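Local structure of oligogalacturonate lyase (Yersinia enterocolitica subsp. enterocolitica, 3PE7) at residues Q15-T19 / R334-H338; T137-E143 / R169-L175; E186-H192 / A204-G209; H338-W342 / V351-H355. The protein is an oligogalacturonate lyase, a seven-bladed beta-propeller that binds manganese and probably cleaves short pectin fragments in the cytoplasm by beta-elimination. All coordinates share one frame; numbering follows the deposited sequence.

Interaction 1 (Q15-T19 / R334-H338); sequences QDAST and RVARH
With chi1 at -172°, Asp16 holds its CG on the far side from its backbone N and faces its carboxylate to strand 331-337, while Arg337, bent at chi3 (69°), turns its guanidinium back to Ser18. The 15-19 loop is wound round an Asx turn. Asp16 OD1 accepts from the backbone N of both Ser18 and Thr19, taking Thr19 on its anti lone pair and meeting Ser18 from above the carboxylate plane. Those two bonds fix the rotation of the carboxylate, and OD2 then faces the outermost strand of the neighbouring propeller blade. There Arg337 N reaches Asp16 OD2 at 2.7 Å in a nearly straight bond (173°), coming from the side of the carboxylate plane opposite to Ser18 N. A water donates both to Asp16 OD2 and to Arg337 O, so the carboxylate and this water together occupy the polar edge of the strand at Arg337.

Further along the loop, Arg337 NH1 gives a hydrogen bond to Ser18 OG at 2.9 Å, with the hydroxyl close to the guanidinium plane. Arg337 NE turns instead to Asp339 in a salt bridge, and Phe321 of strand 321-326 packs against both Ser18 and Arg337. Strand 12-15, which leads into the loop, belongs to the blade in which N-terminal strands pair with the C-terminal ones, so the contact joins that closing blade to its neighbour. At the loop's other end Thr19 OG1 donates to Val335 O at 2.7 Å, from above the carbonyl plane, and its CG2 rests 3.4 Å from Arg334 O.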
loop_
_atom_site.group_PDB
_atom_site.type_symbol
_atom_site.label_atom_id
_atom_site.label_comp_id
_atom_site.label_asym_id
_atom_site.label_seq_id
_atom_site.Cartn_x
_atom_site.Cartn_y
_atom_site.Cartn_z
ATOM N N GLN A 15 -20.669 17.263 -3.354
ATOM C CA GLN A 15 -20.324 17.062 -4.757
ATOM C C GLN A 15 -18.948 17.633 -5.026
ATOM O O GLN A 15 -18.655 18.755 -4.619
ATOM C CB GLN A 15 -21.332 17.787 -5.656
ATOM C CG GLN A 15 -22.640 17.069 -5.837
ATOM C CD GLN A 15 -23.522 17.784 -6.848
ATOM O OE1 GLN A 15 -24.168 18.785 -6.523
ATOM N NE2 GLN A 15 -23.539 17.282 -8.087
ATOM N N ASP A 16 -18.108 16.876 -5.732
ATOM C CA ASP A 16 -16.776 17.365 -6.100
ATOM C C ASP A 16 -16.828 18.697 -6.863
ATOM O O ASP A 16 -17.632 18.850 -7.773
ATOM C CB ASP A 16 -16.059 16.319 -6.959
ATOM C CG ASP A 16 -14.608 16.687 -7.220
ATOM O OD1 ASP A 16 -14.332 17.386 -8.216
ATOM O OD2 ASP A 16 -13.756 16.321 -6.392
ATOM N N ALA A 17 -15.949 19.623 -6.491
ATOM C CA ALA A 17 -15.928 20.991 -7.038
ATOM C C ALA A 17 -15.672 21.047 -8.540
ATOM O O ALA A 17 -16.175 21.935 -9.218
ATOM C CB ALA A 17 -14.898 21.843 -6.294
ATOM N N SER A 18 -14.919 20.075 -9.055
ATOM C CA SER A 18 -14.514 20.059 -10.453
ATOM C C SER A 18 -15.338 19.099 -11.288
ATOM O O SER A 18 -15.669 19.416 -12.431
ATOM C CB SER A 18 -13.023 19.690 -10.585
ATOM O OG SER A 18 -12.213 20.708 -10.047
ATOM N N THR A 19 -15.672 17.930 -10.734
ATOM C CA THR A 19 -16.284 16.857 -11.548
ATOM C C THR A 19 -17.755 16.600 -11.247
ATOM O O THR A 19 -18.447 15.917 -12.011
ATOM C CB THR A 19 -15.546 15.516 -11.373
ATOM O OG1 THR A 19 -15.866 14.962 -10.089
ATOM C CG2 THR A 19 -14.044 15.713 -11.479
ATOM N N ARG A 334 -11.010 11.709 -15.273
ATOM C CA ARG A 334 -10.708 12.548 -14.131
ATOM C C ARG A 334 -11.951 12.508 -13.238
ATOM O O ARG A 334 -12.953 13.167 -13.525
ATOM C CB ARG A 334 -10.381 13.955 -14.622
ATOM C CG ARG A 334 -9.841 14.871 -13.578
ATOM C CD ARG A 334 -9.231 16.091 -14.237
ATOM N NE ARG A 334 -10.243 17.063 -14.629
ATOM C CZ ARG A 334 -9.959 18.247 -15.180
ATOM N NH1 ARG A 334 -8.691 18.607 -15.409
ATOM N NH2 ARG A 334 -10.946 19.079 -15.501
ATOM N N VAL A 335 -11.906 11.714 -12.168
ATOM C CA VAL A 335 -13.141 11.359 -11.476
ATOM C C VAL A 335 -13.499 12.264 -10.293
ATOM O O VAL A 335 -14.680 12.505 -10.003
ATOM C CB VAL A 335 -13.173 9.854 -11.091
ATOM C CG1 VAL A 335 -13.135 8.986 -12.361
ATOM C CG2 VAL A 335 -12.030 9.492 -10.180
ATOM N N ALA A 336 -12.470 12.777 -9.630
ATOM C CA ALA A 336 -12.654 13.647 -8.465
ATOM C C ALA A 336 -11.320 14.247 -8.065
ATOM O O ALA A 336 -10.278 13.845 -8.562
ATOM C CB ALA A 336 -13.252 12.874 -7.305
ATOM N N ARG A 337 -11.374 15.226 -7.172
ATOM C CA ARG A 337 -10.177 15.831 -6.614
ATOM C C ARG A 337 -9.813 15.106 -5.332
ATOM O O ARG A 337 -10.678 14.849 -4.492
ATOM C CB ARG A 337 -10.451 17.300 -6.267
ATOM C CG ARG A 337 -10.954 18.151 -7.450
ATOM C CD ARG A 337 -11.399 19.554 -6.962
ATOM N NE ARG A 337 -10.246 20.351 -6.518
ATOM C CZ ARG A 337 -9.492 21.101 -7.312
ATOM N NH1 ARG A 337 -9.785 21.225 -8.612
ATOM N NH2 ARG A 337 -8.450 21.738 -6.810
ATOM N N HIS A 338 -8.532 14.782 -5.162
ATOM C CA HIS A 338 -8.064 14.427 -3.816
ATOM C C HIS A 338 -7.713 15.688 -2.998
ATOM O O HIS A 338 -7.968 15.739 -1.779
ATOM C CB HIS A 338 -6.909 13.397 -3.857
ATOM C CG HIS A 338 -5.635 13.907 -4.463
ATOM N ND1 HIS A 338 -5.130 13.433 -5.653
ATOM C CD2 HIS A 338 -4.741 14.815 -4.012
ATOM C CE1 HIS A 338 -3.998 14.061 -5.933
ATOM N NE2 HIS A 338 -3.740 14.904 -4.943
HETATM O O HOH W 1 -13.299 14.904 -4.098
HETATM O O HOH W 2 -13.070 18.403 -14.211
#

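Interaction 2 (T137-E143 / R169-L175); sequences TKLVGIE and RLMRVDL
Glu143 and Arg169 face each other at one end of an antiparallel strand pair, and the glutamate is worth tracing outward. Glu143 CB passes Arg169 CG at 4.1 Å. Glu143 CG then crosses Met171 at a slant, and Glu143 CD comes 3.6 Å from Met171 CG, so the thioether chain pads the carboxylate from the partner strand. At the tip, OE1 receives two donors in a side-on salt bridge: Arg169 NH2 lies 2.8 Å from Glu143 OE1, nearly in line with the C-O bond, and Arg169 NE completes the grip at 3.1 Å from the same oxygen. Both nitrogens keep OE1 in the guanidinium plane, although the carboxylate plane is turned 40° from it. OE2 goes to the hydroxyl of Tyr118. With each oxygen engaged, this buried carboxylate is well compensated and would be expected to stay ionised.

The rest is a regular ladder. Leu139 with Val173, Gly141 with Met171 and Glu143 with Arg169 are hydrogen-bonded pairs, each exchanging two backbone bonds. Beyond Leu139, Leu175 swings its CD2 to within 3.6 Å of Leu139 CG, crossing it at about a right angle. On the face of Val140 and Ile142 the contacts are apolar: Leu170 CD2 lies 4.1 Å from Val140 CG1, and Ile142 CD1 meets Leu170 CG at the same distance.

These are the two middle strands of a four-stranded propeller blade. Strands 124-132 and 180-186 flank them, the Val140 and Ile142 face packs on strand 190-196 of the next blade, and Trp124 meets Arg169 in a cation-pi contact.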
loop_
_atom_site.group_PDB
_atom_site.type_symbol
_atom_site.label_atom_id
_atom_site.label_comp_id
_atom_site.label_asym_id
_atom_site.label_seq_id
_atom_site.Cartn_x
_atom_site.Cartn_y
_atom_site.Cartn_z
ATOM N N THR A 137 -1.293 -17.789 5.168
ATOM C CA THR A 137 -0.582 -18.776 5.979
ATOM C C THR A 137 0.900 -18.454 6.114
ATOM O O THR A 137 1.591 -19.038 6.973
ATOM C CB THR A 137 -0.742 -20.215 5.406
ATOM O OG1 THR A 137 -0.241 -20.270 4.055
ATOM C CG2 THR A 137 -2.185 -20.670 5.469
ATOM N N LYS A 138 1.383 -17.529 5.274
ATOM C CA LYS A 138 2.799 -17.127 5.216
ATOM C C LYS A 138 2.913 -15.620 4.963
ATOM O O LYS A 138 2.013 -15.030 4.380
ATOM C CB LYS A 138 3.550 -17.864 4.103
ATOM C CG LYS A 138 3.763 -19.369 4.361
ATOM C CD LYS A 138 4.356 -20.060 3.155
ATOM C CE LYS A 138 3.281 -20.322 2.120
ATOM N NZ LYS A 138 3.754 -21.200 0.995
ATOM N N LEU A 139 4.019 -15.025 5.412
ATOM C CA LEU A 139 4.330 -13.610 5.154
ATOM C C LEU A 139 5.710 -13.481 4.553
ATOM O O LEU A 139 6.599 -14.284 4.856
ATOM C CB LEU A 139 4.357 -12.822 6.463
ATOM C CG LEU A 139 3.156 -12.659 7.372
ATOM C CD1 LEU A 139 3.624 -11.842 8.571
ATOM C CD2 LEU A 139 2.008 -11.955 6.669
ATOM N N VAL A 140 5.889 -12.485 3.686
ATOM C CA VAL A 140 7.232 -12.059 3.288
ATOM C C VAL A 140 7.500 -10.634 3.786
ATOM O O VAL A 140 6.586 -9.810 3.870
ATOM C CB VAL A 140 7.520 -12.171 1.770
ATOM C CG1 VAL A 140 7.766 -13.640 1.388
ATOM C CG2 VAL A 140 6.394 -11.566 0.917
ATOM N N GLY A 141 8.763 -10.373 4.125
ATOM C CA GLY A 141 9.183 -9.045 4.587
ATOM C C GLY A 141 10.689 -8.920 4.551
ATOM O O GLY A 141 11.392 -9.907 4.333
ATOM N N ILE A 142 11.192 -7.711 4.785
ATOM C CA ILE A 142 12.630 -7.451 4.779
ATOM C C ILE A 142 13.125 -7.192 6.194
ATOM O O ILE A 142 12.478 -6.500 6.955
ATOM C CB ILE A 142 12.988 -6.224 3.899
ATOM C CG1 ILE A 142 12.515 -6.417 2.449
ATOM C CG2 ILE A 142 14.499 -5.926 3.921
ATOM C CD1 ILE A 142 13.104 -7.623 1.735
ATOM N N GLU A 143 14.270 -7.774 6.534
ATOM C CA GLU A 143 14.994 -7.410 7.754
ATOM C C GLU A 143 16.379 -6.913 7.381
ATOM O O GLU A 143 17.030 -7.458 6.481
ATOM C CB GLU A 143 15.097 -8.608 8.702
ATOM C CG GLU A 143 13.737 -9.049 9.261
ATOM C CD GLU A 143 13.810 -10.317 10.078
ATOM O OE1 GLU A 143 14.928 -10.873 10.250
ATOM O OE2 GLU A 143 12.739 -10.736 10.564
ATOM N N ARG A 169 17.941 -9.164 4.302
ATOM C CA ARG A 169 17.426 -10.488 4.029
ATOM C C ARG A 169 15.914 -10.463 3.804
ATOM O O ARG A 169 15.155 -9.804 4.517
ATOM C CB ARG A 169 17.844 -11.495 5.117
ATOM C CG ARG A 169 17.358 -11.198 6.517
ATOM C CD ARG A 169 18.056 -12.109 7.539
ATOM N NE ARG A 169 17.352 -12.083 8.817
ATOM C CZ ARG A 169 17.626 -12.850 9.864
ATOM N NH1 ARG A 169 18.640 -13.722 9.826
ATOM N NH2 ARG A 169 16.896 -12.729 10.966
ATOM N N LEU A 170 15.505 -11.192 2.772
ATOM C CA LEU A 170 14.101 -11.353 2.430
ATOM C C LEU A 170 13.639 -12.577 3.207
ATOM O O LEU A 170 14.111 -13.694 2.958
ATOM C CB LEU A 170 13.985 -11.584 0.920
ATOM C CG LEU A 170 12.625 -11.402 0.241
ATOM C CD1 LEU A 170 12.819 -11.584 -1.269
ATOM C CD2 LEU A 170 11.604 -12.375 0.756
ATOM N N MET A 171 12.751 -12.353 4.167
ATOM C CA MET A 171 12.307 -13.390 5.082
ATOM C C MET A 171 10.960 -13.931 4.680
ATOM O O MET A 171 10.111 -13.200 4.202
ATOM C CB MET A 171 12.195 -12.851 6.512
ATOM C CG MET A 171 13.517 -12.366 7.103
ATOM S SD MET A 171 14.703 -13.712 7.192
ATOM C CE MET A 171 13.829 -14.871 8.243
ATOM N N ARG A 172 10.751 -15.222 4.894
ATOM C CA ARG A 172 9.387 -15.687 4.902
ATOM C C ARG A 172 9.051 -16.305 6.248
ATOM O O ARG A 172 9.883 -17.012 6.858
ATOM C CB ARG A 172 9.059 -16.559 3.695
ATOM C CG ARG A 172 9.633 -17.906 3.713
ATOM C CD ARG A 172 8.747 -18.840 2.891
ATOM N NE ARG A 172 8.947 -20.216 3.332
ATOM C CZ ARG A 172 9.876 -21.036 2.851
ATOM N NH1 ARG A 172 10.693 -20.641 1.882
ATOM N NH2 ARG A 172 9.974 -22.267 3.335
ATOM N N VAL A 173 7.856 -15.976 6.721
ATOM C CA VAL A 173 7.380 -16.342 8.046
ATOM C C VAL A 173 6.136 -17.220 7.923
ATOM O O VAL A 173 5.206 -16.895 7.179
ATOM C CB VAL A 173 7.067 -15.085 8.920
ATOM C CG1 VAL A 173 6.367 -15.464 10.225
ATOM C CG2 VAL A 173 8.346 -14.292 9.226
ATOM N N ASP A 174 6.143 -18.338 8.648
ATOM C CA ASP A 174 4.983 -19.215 8.754
ATOM C C ASP A 174 4.050 -18.714 9.848
ATOM O O ASP A 174 4.443 -18.614 11.025
ATOM C CB ASP A 174 5.460 -20.639 9.064
ATOM C CG ASP A 174 4.347 -21.668 8.980
ATOM O OD1 ASP A 174 3.309 -21.517 9.664
ATOM O OD2 ASP A 174 4.542 -22.658 8.234
ATOM N N LEU A 175 2.813 -18.399 9.467
ATOM C CA LEU A 175 1.850 -17.820 10.403
ATOM C C LEU A 175 1.311 -18.787 11.465
ATOM O O LEU A 175 0.851 -18.348 12.532
ATOM C CB LEU A 175 0.692 -17.140 9.664
ATOM C CG LEU A 175 0.953 -15.810 8.941
ATOM C CD1 LEU A 175 -0.305 -15.362 8.231
ATOM C CD2 LEU A 175 1.467 -14.688 9.877
HETATM O O HOH W 3 1.335 -21.558 7.764
#

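Interaction 3 (E186-H192 / A204-G209); sequences ENQWLGH and AFCHEG
This contact is the open end of the beta hairpin formed by strands 190-196 and 202-207, together with the chain that enters and leaves it. Gly191 and Cys206 make the hydrogen-bonded pair, with Cys206 N 2.8 Å from Gly191 O; Cys206 SG settles 3.5 Å from Gly191 C, on the face where glycine raises no side chain. Past the strands, Glu208 N donates to Trp189 O, and a water donates to both Trp189 O and Glu208 O. Glu208 lies alongside the indole: its CG stands over the centre of the six-membered ring of Trp189, 3.5 Å from the centroid, a CH-pi contact. A bend at chi2 (48°) then carries the carboxylate off toward Arg217.

On the hairpin's other face, Gln188 OE1 sits above the His207 ring, 3.4 Å from His207 CE1, while Leu190 CD2 comes 3.7 Å from His207 CD2. A water links Glu186 OE1 to His207 NE2, and Asp215 bonds His207 ND1.

Around the hairpin, Trp219 of strand 218-222 stacks on His207, helix 155-161 brings Phe158 and Phe161 to Trp189, and Leu184 of strand 180-186, in the preceding blade, meets Leu190 and Phe205.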
loop_
_atom_site.group_PDB
_atom_site.type_symbol
_atom_site.label_atom_id
_atom_site.label_comp_id
_atom_site.label_asym_id
_atom_site.label_seq_id
_atom_site.Cartn_x
_atom_site.Cartn_y
_atom_site.Cartn_z
ATOM N N GLU A 186 21.522 -10.365 0.722
ATOM C CA GLU A 186 22.491 -9.638 -0.101
ATOM C C GLU A 186 22.903 -8.341 0.573
ATOM O O GLU A 186 22.152 -7.803 1.392
ATOM C CB GLU A 186 21.904 -9.294 -1.481
ATOM C CG GLU A 186 21.593 -10.508 -2.353
ATOM C CD GLU A 186 21.020 -10.142 -3.719
ATOM O OE1 GLU A 186 20.321 -9.100 -3.835
ATOM O OE2 GLU A 186 21.259 -10.915 -4.677
ATOM N N ASN A 187 24.089 -7.841 0.211
ATOM C CA ASN A 187 24.538 -6.524 0.660
ATOM C C ASN A 187 24.113 -5.439 -0.328
ATOM O O ASN A 187 24.929 -4.721 -0.918
ATOM C CB ASN A 187 26.049 -6.521 0.907
ATOM C CG ASN A 187 26.447 -7.389 2.088
ATOM O OD1 ASN A 187 25.616 -7.773 2.918
ATOM N ND2 ASN A 187 27.730 -7.713 2.163
ATOM N N GLN A 188 22.805 -5.355 -0.541
ATOM C CA GLN A 188 22.209 -4.230 -1.267
ATOM C C GLN A 188 20.793 -4.027 -0.738
ATOM O O GLN A 188 20.184 -4.941 -0.188
ATOM C CB GLN A 188 22.238 -4.416 -2.797
ATOM C CG GLN A 188 21.252 -5.433 -3.401
ATOM C CD GLN A 188 21.531 -5.694 -4.880
ATOM O OE1 GLN A 188 21.726 -4.759 -5.669
ATOM N NE2 GLN A 188 21.577 -6.972 -5.258
ATOM N N TRP A 189 20.280 -2.817 -0.894
ATOM C CA TRP A 189 18.987 -2.466 -0.308
ATOM C C TRP A 189 17.846 -3.195 -1.024
ATOM O O TRP A 189 17.552 -2.910 -2.190
ATOM C CB TRP A 189 18.780 -0.965 -0.433
ATOM C CG TRP A 189 17.704 -0.399 0.435
ATOM C CD1 TRP A 189 16.862 -1.074 1.276
ATOM C CD2 TRP A 189 17.351 0.979 0.531
ATOM N NE1 TRP A 189 16.003 -0.185 1.900
ATOM C CE2 TRP A 189 16.285 1.077 1.453
ATOM C CE3 TRP A 189 17.835 2.150 -0.082
ATOM C CZ2 TRP A 189 15.692 2.301 1.784
ATOM C CZ3 TRP A 189 17.256 3.366 0.254
ATOM C CH2 TRP A 189 16.187 3.428 1.182
ATOM N N LEU A 190 17.230 -4.136 -0.318
ATOM C CA LEU A 190 16.061 -4.862 -0.824
ATOM C C LEU A 190 14.786 -4.303 -0.214
ATOM O O LEU A 190 14.760 -3.888 0.951
ATOM C CB LEU A 190 16.183 -6.348 -0.497
ATOM C CG LEU A 190 17.444 -7.014 -1.052
ATOM C CD1 LEU A 190 17.422 -8.480 -0.689
ATOM C CD2 LEU A 190 17.586 -6.834 -2.561
ATOM N N GLY A 191 13.719 -4.293 -1.006
ATOM C CA GLY A 191 12.466 -3.711 -0.554
ATOM C C GLY A 191 11.231 -4.363 -1.152
ATOM O O GLY A 191 11.321 -5.204 -2.059
ATOM N N HIS A 192 10.084 -3.965 -0.610
ATOM C CA HIS A 192 8.743 -4.276 -1.154
ATOM C C HIS A 192 8.561 -5.739 -1.610
ATOM O O HIS A 192 8.189 -5.982 -2.774
ATOM C CB HIS A 192 8.388 -3.286 -2.288
ATOM C CG HIS A 192 6.926 -3.263 -2.655
ATOM N ND1 HIS A 192 6.492 -3.061 -3.952
ATOM C CD2 HIS A 192 5.809 -3.433 -1.908
ATOM C CE1 HIS A 192 5.172 -3.116 -3.987
ATOM N NE2 HIS A 192 4.731 -3.324 -2.758
ATOM N N ALA A 204 7.765 -11.240 -5.775
ATOM C CA ALA A 204 8.347 -10.063 -6.390
ATOM C C ALA A 204 8.995 -9.262 -5.279
ATOM O O ALA A 204 8.550 -9.324 -4.139
ATOM C CB ALA A 204 7.276 -9.219 -7.108
ATOM N N PHE A 205 10.058 -8.538 -5.617
ATOM C CA PHE A 205 10.719 -7.614 -4.662
ATOM C C PHE A 205 11.510 -6.601 -5.458
ATOM O O PHE A 205 11.666 -6.738 -6.669
ATOM C CB PHE A 205 11.639 -8.363 -3.672
ATOM C CG PHE A 205 12.844 -9.005 -4.321
ATOM C CD1 PHE A 205 14.098 -8.397 -4.257
ATOM C CD2 PHE A 205 12.734 -10.234 -4.980
ATOM C CE1 PHE A 205 15.202 -8.986 -4.854
ATOM C CE2 PHE A 205 13.849 -10.821 -5.579
ATOM C CZ PHE A 205 15.080 -10.197 -5.511
ATOM N N CYS A 206 11.995 -5.555 -4.792
ATOM C CA CYS A 206 12.723 -4.506 -5.505
ATOM C C CYS A 206 14.138 -4.280 -4.992
ATOM O O CYS A 206 14.492 -4.654 -3.865
ATOM C CB CYS A 206 11.951 -3.169 -5.482
ATOM S SG CYS A 206 11.892 -2.311 -3.869
ATOM N N HIS A 207 14.929 -3.646 -5.846
ATOM C CA HIS A 207 16.158 -2.992 -5.400
ATOM C C HIS A 207 15.755 -1.563 -5.111
ATOM O O HIS A 207 15.435 -0.800 -6.032
ATOM C CB HIS A 207 17.232 -3.066 -6.477
ATOM C CG HIS A 207 17.818 -4.437 -6.650
ATOM N ND1 HIS A 207 18.853 -4.694 -7.526
ATOM C CD2 HIS A 207 17.516 -5.622 -6.066
ATOM C CE1 HIS A 207 19.166 -5.977 -7.470
ATOM N NE2 HIS A 207 18.357 -6.567 -6.608
ATOM N N GLU A 208 15.715 -1.233 -3.821
ATOM C CA GLU A 208 15.331 0.112 -3.375
ATOM C C GLU A 208 16.487 1.087 -3.600
ATOM O O GLU A 208 17.658 0.691 -3.619
ATOM C CB GLU A 208 14.876 0.085 -1.905
ATOM C CG GLU A 208 14.195 1.385 -1.415
ATOM C CD GLU A 208 13.123 1.869 -2.374
ATOM O OE1 GLU A 208 12.010 1.351 -2.301
ATOM O OE2 GLU A 208 13.395 2.753 -3.209
ATOM N N GLY A 209 16.148 2.358 -3.786
ATOM C CA GLY A 209 17.149 3.383 -4.028
ATOM C C GLY A 209 16.715 4.311 -5.145
ATOM O O GLY A 209 15.641 4.124 -5.731
HETATM O O HOH W 4 18.587 -9.121 -5.718
HETATM O O HOH W 5 19.141 -1.458 -4.083
#

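Interaction 4 (H338-W342 / V351-H355); sequences HDTSW and VTHPH. With MN (manganese (II) ion), chain B.
Trp342 turns the edge of its six-membered ring to one face of His353, in an offset edge-to-face pair with planes 70° apart; Trp342 CE3 comes 3.6 Å from His353 CD2. The far end of the indole leans on the next residue, with Trp342 CH2 3.5 Å from Pro354 CD. One face of the tryptophan is taken by Thr340, whose CG2 stands over the five-membered ring of the indole. With chi1 at -157°, Thr340 aims OG1 at the other segment and donates to Thr352 O at 2.7 Å, in the carbonyl plane and on a lone pair. Thr352 OG1 in turn is bonded to Lys343 O.

Both segments belong to the long loop between strands 331-337 and 357-358, which runs from one propeller blade into the next and carries much of the manganese site. His353 ND1 and His355 NE2 each bind the manganese ion at 2.1 Å, and His287 NE2 and Gln350 OE1 supply the other protein ligands. The tryptophan is thus a second-shell contact, lying against the imidazole of His353 that reaches the metal through ND1. The rings of His353 and His355 also meet that of His287.

Pro354, between the two ligands, points its ring the other way: CG sits over one face of His338, 3.8 Å from the imidazole centroid and 18° off its normal, with Phe367 packed against both.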
loop_
_atom_site.group_PDB
_atom_site.type_symbol
_atom_site.label_atom_id
_atom_site.label_comp_id
_atom_site.label_asym_id
_atom_site.label_seq_id
_atom_site.Cartn_x
_atom_site.Cartn_y
_atom_site.Cartn_z
ATOM N N HIS A 338 -8.532 14.782 -5.162
ATOM C CA HIS A 338 -8.064 14.427 -3.816
ATOM C C HIS A 338 -7.713 15.688 -2.998
ATOM O O HIS A 338 -7.968 15.739 -1.779
ATOM C CB HIS A 338 -6.909 13.397 -3.857
ATOM C CG HIS A 338 -5.635 13.907 -4.463
ATOM N ND1 HIS A 338 -5.130 13.433 -5.653
ATOM C CD2 HIS A 338 -4.741 14.815 -4.012
ATOM C CE1 HIS A 338 -3.998 14.061 -5.933
ATOM N NE2 HIS A 338 -3.740 14.904 -4.943
ATOM N N ASP A 339 -7.154 16.704 -3.662
ATOM C CA ASP A 339 -6.780 17.976 -2.991
ATOM C C ASP A 339 -5.858 17.825 -1.771
ATOM O O ASP A 339 -5.874 18.674 -0.864
ATOM C CB ASP A 339 -8.035 18.776 -2.580
ATOM C CG ASP A 339 -8.542 19.693 -3.669
ATOM O OD1 ASP A 339 -7.713 20.272 -4.418
ATOM O OD2 ASP A 339 -9.780 19.846 -3.759
ATOM N N THR A 340 -5.051 16.771 -1.728
ATOM C CA THR A 340 -4.112 16.635 -0.607
ATOM C C THR A 340 -2.992 17.665 -0.698
ATOM O O THR A 340 -2.626 18.093 -1.796
ATOM C CB THR A 340 -3.564 15.195 -0.433
ATOM O OG1 THR A 340 -3.132 15.046 0.916
ATOM C CG2 THR A 340 -2.386 14.911 -1.356
ATOM N N SER A 341 -2.466 18.051 0.459
ATOM C CA SER A 341 -1.364 19.022 0.546
ATOM C C SER A 341 -0.006 18.346 0.418
ATOM O O SER A 341 1.005 19.021 0.160
ATOM C CB SER A 341 -1.412 19.768 1.890
ATOM O OG SER A 341 -0.940 18.919 2.930
ATOM N N TRP A 342 0.002 17.025 0.639
ATOM C CA TRP A 342 1.225 16.217 0.725
ATOM C C TRP A 342 2.107 16.532 1.938
ATOM O O TRP A 342 3.253 16.046 2.028
ATOM C CB TRP A 342 2.039 16.323 -0.571
ATOM C CG TRP A 342 1.260 15.933 -1.797
ATOM C CD1 TRP A 342 0.632 16.780 -2.678
ATOM C CD2 TRP A 342 1.049 14.603 -2.300
ATOM N NE1 TRP A 342 0.035 16.067 -3.685
ATOM C CE2 TRP A 342 0.283 14.727 -3.486
ATOM C CE3 TRP A 342 1.419 13.323 -1.858
ATOM C CZ2 TRP A 342 -0.131 13.616 -4.230
ATOM C CZ3 TRP A 342 1.009 12.214 -2.613
ATOM C CH2 TRP A 342 0.239 12.375 -3.776
ATOM N N VAL A 351 1.290 9.880 5.520
ATOM C CA VAL A 351 -0.059 10.072 6.070
ATOM C C VAL A 351 -1.010 10.871 5.143
ATOM O O VAL A 351 -2.206 10.579 5.086
ATOM C CB VAL A 351 0.009 10.644 7.492
ATOM C CG1 VAL A 351 0.458 12.110 7.495
ATOM C CG2 VAL A 351 -1.318 10.482 8.206
ATOM N N THR A 352 -0.470 11.841 4.395
ATOM C CA THR A 352 -1.309 12.613 3.476
ATOM C C THR A 352 -1.344 12.037 2.065
ATOM O O THR A 352 -1.965 12.633 1.192
ATOM C CB THR A 352 -0.864 14.097 3.386
ATOM O OG1 THR A 352 0.548 14.158 3.177
ATOM C CG2 THR A 352 -1.227 14.850 4.685
ATOM N N HIS A 353 -0.691 10.884 1.842
ATOM C CA HIS A 353 -0.776 10.221 0.527
ATOM C C HIS A 353 -2.201 9.716 0.278
ATOM O O HIS A 353 -2.750 9.016 1.113
ATOM C CB HIS A 353 0.222 9.068 0.441
ATOM C CG HIS A 353 1.637 9.515 0.283
ATOM N ND1 HIS A 353 2.630 8.690 -0.207
ATOM C CD2 HIS A 353 2.226 10.709 0.540
ATOM C CE1 HIS A 353 3.767 9.362 -0.248
ATOM N NE2 HIS A 353 3.549 10.589 0.191
ATOM N N PRO A 354 -2.801 10.077 -0.871
ATOM C CA PRO A 354 -4.176 9.597 -1.095
ATOM C C PRO A 354 -4.289 8.070 -1.131
ATOM O O PRO A 354 -5.248 7.519 -0.588
ATOM C CB PRO A 354 -4.560 10.225 -2.441
ATOM C CG PRO A 354 -3.715 11.524 -2.481
ATOM C CD PRO A 354 -2.408 11.132 -1.834
ATOM N N HIS A 355 -3.311 7.396 -1.746
ATOM C CA HIS A 355 -3.256 5.923 -1.764
ATOM C C HIS A 355 -4.588 5.293 -2.236
ATOM O O HIS A 355 -5.155 4.436 -1.537
ATOM C CB HIS A 355 -2.862 5.388 -0.358
ATOM C CG HIS A 355 -1.411 5.575 -0.030
ATOM N ND1 HIS A 355 -0.931 5.552 1.259
ATOM C CD2 HIS A 355 -0.335 5.790 -0.824
ATOM C CE1 HIS A 355 0.378 5.737 1.253
ATOM N NE2 HIS A 355 0.766 5.886 0.000
HETATM MN MN MN B . 2.664 6.587 -0.591
#

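From the N terminus, the chain leaves strand 12-15 through the 15-19 loop, which meets its partner only after 314 intervening residues: interaction 1 closes that long circuit, joining the blade of mixed N- and C-terminal strands to its neighbour. Interactions 2 and 3 nest inside it, in series. The first closes a 25-residue excursion containing helix 155-161, the second a hairpin of the following blade, and they touch where Ile142 packs on Leu190 and Gly191, and Leu170 on Phe205. Interaction 4 starts at His338, where interaction 1 ends, and folds the next loop toward the manganese. Interactions 1 and 2 lie on opposite sides of the propeller, centres about 40 Å apart.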